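Local structure of paraflagellar rod component (Trypanosoma brucei, 2Q0X) at residues V220-P226 against H254-N258; P226-A232 against R259-F265. The protein is of unknown function but adopts the alpha/beta-hydrolase fold and is named as a component of the paraflagellar rod. All coordinates share one frame; numbering follows the deposited sequence.

Contact 1 of 2, residues V220-P226 against H254-N258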
loop_
_atom_site.group_PDB
_atom_site.type_symbol
_atom_site.label_atom_id
_atom_site.label_comp_id
_atom_site.label_asym_id
_atom_site.label_seq_id
_atom_site.Cartn_x
_atom_site.Cartn_y
_atom_site.Cartn_z
ATOM N N VAL A 220 8.960 26.985 0.758
ATOM C CA VAL A 220 9.121 27.375 -0.655
ATOM C C VAL A 220 10.530 27.938 -0.996
ATOM O O VAL A 220 10.989 27.851 -2.145
ATOM C CB VAL A 220 7.992 28.332 -1.132
ATOM C CG1 VAL A 220 6.631 27.598 -1.086
ATOM C CG2 VAL A 220 7.960 29.633 -0.310
ATOM N N GLY A 221 11.213 28.483 0.008
ATOM C CA GLY A 221 12.590 28.963 -0.160
ATOM C C GLY A 221 13.594 27.910 -0.605
ATOM O O GLY A 221 14.547 28.254 -1.281
ATOM N N VAL A 222 13.377 26.631 -0.244
ATOM C CA VAL A 222 14.274 25.549 -0.657
ATOM C C VAL A 222 14.058 25.102 -2.101
ATOM O O VAL A 222 14.875 24.375 -2.644
ATOM C CB VAL A 222 14.193 24.312 0.264
ATOM C CG1 VAL A 222 14.447 24.705 1.747
ATOM C CG2 VAL A 222 12.848 23.558 0.073
ATOM N N ILE A 223 12.951 25.506 -2.709
ATOM C CA ILE A 223 12.590 25.118 -4.068
ATOM C C ILE A 223 13.257 26.104 -5.014
ATOM O O ILE A 223 12.928 27.295 -5.013
ATOM C CB ILE A 223 11.036 25.140 -4.269
ATOM C CG1 ILE A 223 10.332 24.188 -3.282
ATOM C CG2 ILE A 223 10.640 24.766 -5.683
ATOM C CD1 ILE A 223 8.838 24.105 -3.511
ATOM N N LYS A 224 14.199 25.609 -5.810
ATOM C CA LYS A 224 15.052 26.459 -6.643
ATOM C C LYS A 224 14.719 26.339 -8.123
ATOM O O LYS A 224 15.458 26.833 -8.982
ATOM C CB LYS A 224 16.520 26.082 -6.458
ATOM C CG LYS A 224 16.981 25.959 -5.006
ATOM C CD LYS A 224 16.846 27.251 -4.277
ATOM C CE LYS A 224 17.787 27.307 -3.070
ATOM N NZ LYS A 224 17.302 28.349 -2.113
ATOM N N VAL A 225 13.594 25.706 -8.414
ATOM C CA VAL A 225 13.164 25.465 -9.779
ATOM C C VAL A 225 11.701 25.871 -9.880
ATOM O O VAL A 225 11.074 26.164 -8.869
ATOM C CB VAL A 225 13.398 23.978 -10.187
ATOM C CG1 VAL A 225 14.906 23.655 -10.104
ATOM C CG2 VAL A 225 12.549 23.012 -9.336
ATOM N N PRO A 226 11.158 25.926 -11.107
ATOM C CA PRO A 226 9.780 26.352 -11.247
ATOM C C PRO A 226 8.756 25.501 -10.462
ATOM O O PRO A 226 8.867 24.269 -10.368
ATOM C CB PRO A 226 9.553 26.293 -12.759
ATOM C CG PRO A 226 10.919 26.450 -13.361
ATOM C CD PRO A 226 11.787 25.677 -12.421
ATOM N N HIS A 254 9.305 34.766 -1.803
ATOM C CA HIS A 254 10.046 33.857 -0.939
ATOM C C HIS A 254 10.350 32.504 -1.520
ATOM O O HIS A 254 11.080 31.748 -0.917
ATOM C CB HIS A 254 9.351 33.741 0.420
ATOM C CG HIS A 254 9.255 35.053 1.133
ATOM N ND1 HIS A 254 8.076 35.759 1.240
ATOM C CD2 HIS A 254 10.204 35.816 1.718
ATOM C CE1 HIS A 254 8.301 36.894 1.878
ATOM N NE2 HIS A 254 9.587 36.956 2.172
ATOM N N THR A 255 9.848 32.190 -2.703
ATOM C CA THR A 255 10.270 30.955 -3.348
ATOM C C THR A 255 11.715 31.151 -3.834
ATOM O O THR A 255 12.086 32.255 -4.201
ATOM C CB THR A 255 9.320 30.562 -4.489
ATOM O OG1 THR A 255 8.010 30.378 -3.949
ATOM C CG2 THR A 255 9.765 29.249 -5.175
ATOM N N GLY A 256 12.510 30.082 -3.839
ATOM C CA GLY A 256 13.904 30.150 -4.269
ATOM C C GLY A 256 14.091 30.253 -5.774
ATOM O O GLY A 256 15.190 30.198 -6.251
ATOM N N CYS A 257 13.000 30.361 -6.517
ATOM C CA CYS A 257 13.015 30.585 -7.954
ATOM C C CYS A 257 11.836 31.496 -8.243
ATOM O O CYS A 257 10.746 31.300 -7.684
ATOM C CB CYS A 257 12.835 29.256 -8.679
ATOM S SG CYS A 257 12.536 29.323 -10.455
ATOM N N ASN A 258 12.036 32.472 -9.116
ATOM C CA ASN A 258 10.961 33.396 -9.493
ATOM C C ASN A 258 9.795 32.777 -10.303
ATOM O O ASN A 258 8.730 33.392 -10.426
ATOM C CB ASN A 258 11.530 34.620 -10.232
ATOM C CG ASN A 258 12.220 34.258 -11.557
ATOM O OD1 ASN A 258 11.690 34.539 -12.643
ATOM N ND2 ASN A 258 13.409 33.651 -11.472
#
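The carbonyl of V220 and the backbone N-H of G256 make a hydrogen bond between 220-226 and 254-258, with G256 N 3.2 Å from V220 O. It is somewhat bent, 154° at the hydrogen, and the donor is tilted out of the carbonyl plane. V220 O also accepts from I223 N of its own 3-10 turn; the two N-H groups reach it from opposite faces of its plane.

CA-H...O contacts accompany this bond. T255 CA also approaches V220 O, while G221 CA comes within 3.3 Å of H254 O. Glycine suits position 256 because a CB there would run into G221 O, I223 O and K224 CD. Over this spot K224 bends at its second torsion (-62°), lays CD 3.9 Å from G256 O and curls back to hydrogen-bond NZ to G221 O.

Among side chains, V220 and T255 cross at about a right angle, with V220 CB 3.5 Å from T255 OG1; that hydroxyl hydrogen-bonds to V251 O, one turn back in the helix. C257 turns SG anti to its own N (chi1 170°) and along the backbone of V225 and P226, with SG 3.7 Å from P226 N.

Helix 119-128 packs on I223. Together the two loops form the helix-to-strand turns that precede neighbouring parallel strands, as in an alpha/beta-hydrolase fold.

Contact 2 of 2, residues P226-A232 against R259-F265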
loop_
_atom_site.group_PDB
_atom_site.type_symbol
_atom_site.label_atom_id
_atom_site.label_comp_id
_atom_site.label_asym_id
_atom_site.label_seq_id
_atom_site.Cartn_x
_atom_site.Cartn_y
_atom_site.Cartn_z
ATOM N N PRO A 226 11.158 25.926 -11.107
ATOM C CA PRO A 226 9.780 26.352 -11.247
ATOM C C PRO A 226 8.756 25.501 -10.462
ATOM O O PRO A 226 8.867 24.269 -10.368
ATOM C CB PRO A 226 9.553 26.293 -12.759
ATOM C CG PRO A 226 10.919 26.450 -13.361
ATOM C CD PRO A 226 11.787 25.677 -12.421
ATOM N N LEU A 227 7.781 26.201 -9.892
ATOM C CA LEU A 227 6.848 25.639 -8.951
ATOM C C LEU A 227 5.418 25.945 -9.416
ATOM O O LEU A 227 5.116 27.078 -9.788
ATOM C CB LEU A 227 7.113 26.251 -7.580
ATOM C CG LEU A 227 6.111 25.936 -6.475
ATOM C CD1 LEU A 227 6.127 24.473 -6.216
ATOM C CD2 LEU A 227 6.494 26.760 -5.223
ATOM N N LEU A 228 4.576 24.906 -9.473
ATOM C CA LEU A 228 3.132 25.074 -9.605
ATOM C C LEU A 228 2.528 24.675 -8.275
ATOM O O LEU A 228 2.707 23.563 -7.822
ATOM C CB LEU A 228 2.572 24.209 -10.744
ATOM C CG LEU A 228 1.040 24.137 -10.951
ATOM C CD1 LEU A 228 0.450 25.515 -11.300
ATOM C CD2 LEU A 228 0.651 23.079 -12.040
ATOM N N LEU A 229 1.857 25.622 -7.639
ATOM C CA LEU A 229 1.014 25.363 -6.476
ATOM C C LEU A 229 -0.438 25.241 -6.926
ATOM O O LEU A 229 -0.981 26.146 -7.572
ATOM C CB LEU A 229 1.141 26.506 -5.450
ATOM C CG LEU A 229 2.470 26.590 -4.692
ATOM C CD1 LEU A 229 2.342 27.657 -3.641
ATOM C CD2 LEU A 229 2.844 25.238 -4.056
ATOM N N MET A 230 -1.049 24.110 -6.582
ATOM C CA MET A 230 -2.433 23.826 -6.923
ATOM C C MET A 230 -3.236 23.823 -5.647
ATOM O O MET A 230 -3.105 22.934 -4.832
ATOM C CB MET A 230 -2.546 22.482 -7.632
ATOM C CG MET A 230 -1.681 22.372 -8.878
ATOM S SD MET A 230 -1.720 20.709 -9.561
ATOM C CE MET A 230 -3.358 20.705 -10.303
ATOM N N LEU A 231 -4.063 24.847 -5.486
ATOM C CA LEU A 231 -4.818 25.062 -4.265
ATOM C C LEU A 231 -6.322 24.802 -4.482
ATOM O O LEU A 231 -6.891 25.205 -5.497
ATOM C CB LEU A 231 -4.580 26.485 -3.759
ATOM C CG LEU A 231 -3.115 26.816 -3.480
ATOM C CD1 LEU A 231 -2.908 28.271 -3.158
ATOM C CD2 LEU A 231 -2.599 25.905 -2.343
ATOM N N ALA A 232 -6.911 24.093 -3.521
ATOM C CA ALA A 232 -8.335 23.839 -3.451
ATOM C C ALA A 232 -8.811 24.100 -2.024
ATOM O O ALA A 232 -8.012 24.157 -1.103
ATOM C CB ALA A 232 -8.628 22.400 -3.842
ATOM N N ARG A 259 9.966 31.572 -10.838
ATOM C CA ARG A 259 8.970 31.025 -11.747
ATOM C C ARG A 259 7.973 30.161 -10.990
ATOM O O ARG A 259 8.003 28.937 -11.034
ATOM C CB ARG A 259 9.659 30.308 -12.901
ATOM C CG ARG A 259 10.562 31.285 -13.667
ATOM C CD ARG A 259 10.885 30.873 -15.064
ATOM N NE ARG A 259 9.699 30.486 -15.820
ATOM C CZ ARG A 259 8.812 31.327 -16.349
ATOM N NH1 ARG A 259 8.966 32.645 -16.254
ATOM N NH2 ARG A 259 7.767 30.831 -17.015
ATOM N N VAL A 260 7.106 30.837 -10.255
ATOM C CA VAL A 260 6.109 30.168 -9.454
ATOM C C VAL A 260 4.721 30.555 -9.973
ATOM O O VAL A 260 4.466 31.706 -10.293
ATOM C CB VAL A 260 6.293 30.415 -7.919
ATOM C CG1 VAL A 260 6.473 31.834 -7.606
ATOM C CG2 VAL A 260 5.096 29.850 -7.131
ATOM N N THR A 261 3.859 29.554 -10.109
ATOM C CA THR A 261 2.472 29.734 -10.538
ATOM C C THR A 261 1.593 29.256 -9.396
ATOM O O THR A 261 1.841 28.193 -8.833
ATOM C CB THR A 261 2.169 28.907 -11.791
ATOM O OG1 THR A 261 3.014 29.343 -12.864
ATOM C CG2 THR A 261 0.694 29.034 -12.200
ATOM N N VAL A 262 0.598 30.063 -9.033
ATOM C CA VAL A 262 -0.342 29.700 -7.982
ATOM C C VAL A 262 -1.730 29.662 -8.602
ATOM O O VAL A 262 -2.241 30.686 -9.045
ATOM C CB VAL A 262 -0.307 30.680 -6.789
ATOM C CG1 VAL A 262 -1.294 30.242 -5.720
ATOM C CG2 VAL A 262 1.131 30.788 -6.210
ATOM N N SER A 263 -2.315 28.462 -8.667
ATOM C CA SER A 263 -3.630 28.281 -9.300
ATOM C C SER A 263 -4.611 27.660 -8.315
ATOM O O SER A 263 -4.234 26.831 -7.456
ATOM C CB SER A 263 -3.538 27.386 -10.542
ATOM O OG SER A 263 -2.787 27.992 -11.580
ATOM N N TYR A 264 -5.862 28.076 -8.461
ATOM C CA TYR A 264 -6.971 27.592 -7.667
ATOM C C TYR A 264 -7.857 26.640 -8.499
ATOM O O TYR A 264 -8.083 26.864 -9.691
ATOM C CB TYR A 264 -7.766 28.788 -7.132
ATOM C CG TYR A 264 -6.986 29.535 -6.067
ATOM C CD1 TYR A 264 -6.103 30.561 -6.402
ATOM C CD2 TYR A 264 -7.094 29.174 -4.731
ATOM C CE1 TYR A 264 -5.363 31.232 -5.409
ATOM C CE2 TYR A 264 -6.369 29.832 -3.740
ATOM C CZ TYR A 264 -5.516 30.863 -4.082
ATOM O OH TYR A 264 -4.800 31.485 -3.092
ATOM N N PHE A 265 -8.309 25.562 -7.858
ATOM C CA PHE A 265 -9.070 24.508 -8.528
ATOM C C PHE A 265 -10.412 24.282 -7.853
ATOM O O PHE A 265 -10.520 24.343 -6.623
ATOM C CB PHE A 265 -8.234 23.228 -8.598
ATOM C CG PHE A 265 -6.970 23.423 -9.379
ATOM C CD1 PHE A 265 -5.873 24.054 -8.801
ATOM C CD2 PHE A 265 -6.906 23.072 -10.720
ATOM C CE1 PHE A 265 -4.731 24.293 -9.535
ATOM C CE2 PHE A 265 -5.763 23.311 -11.453
ATOM C CZ PHE A 265 -4.671 23.919 -10.853
#
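L227 and V260 start a parallel pairing in which each residue of 227-231 faces its counterpart in 260-264, the strand axes 4.7 Å apart and nearly parallel. Six backbone hydrogen bonds make the ladder: L227, L229 and L231 each use both N-H and C=O, reaching to R259, T261, S263 and F265. The fourth bond, S263 N to L229 O at 2.9 Å, is straight (179°), whereas the last, F265 N to L231 O, bends to 149°. Beta-branched V260, T261 and V262 suit so extended a backbone.

On the face bearing L227, L229 and L231, aliphatic side chains pack against one another and the Y264 ring. L227 lies beside V260, L227 CD2 3.9 Å from V260 CG2. L231 sends CD1 to V262 CG1 at 3.6 Å and lies beside the Y264 ring, CB near CE2 and CD1 near CZ and OH.

On the other face, L228 CD1 meets T261 CG2 at 3.6 Å. M230, long and flexible, bends at its third torsion (74°), bringing CE over the rim of one face of the F265 ring, 3.9 Å from its centroid, in a CH-pi contact; its sulfur sits obliquely, a Met-aromatic contact. M230 CB touches F265 CE1 at 3.4 Å.

Backbone bonding thus fixes the register; L229, L231, V260 and V262 pack against helices 200-209 and 241-254, while M230 and F265 meet helix 280-299, to which R259 adds a salt bridge with E294.

From the N terminus, the chain leaves helix 213-218, passes through 220-226 and enters strand 227-232; helix 241-254 then carries it back to 254-258 and on into strand 260-264. Contact 1 closes a loop of 27 intervening residues, contact 2 one of 26, and the two cross because their segments alternate. P226 belongs to both. Where they meet, the methyl CG2 of T255 and V220 CG1 pack on L227 CD2, so the packing of the turns runs on into that of the strand pair. Contact 1 joins the two connections at the start of the strands, and contact 2 joins the strands of this beta-alpha-beta unit, placing 260-264 at the edge of the chain's main sheet.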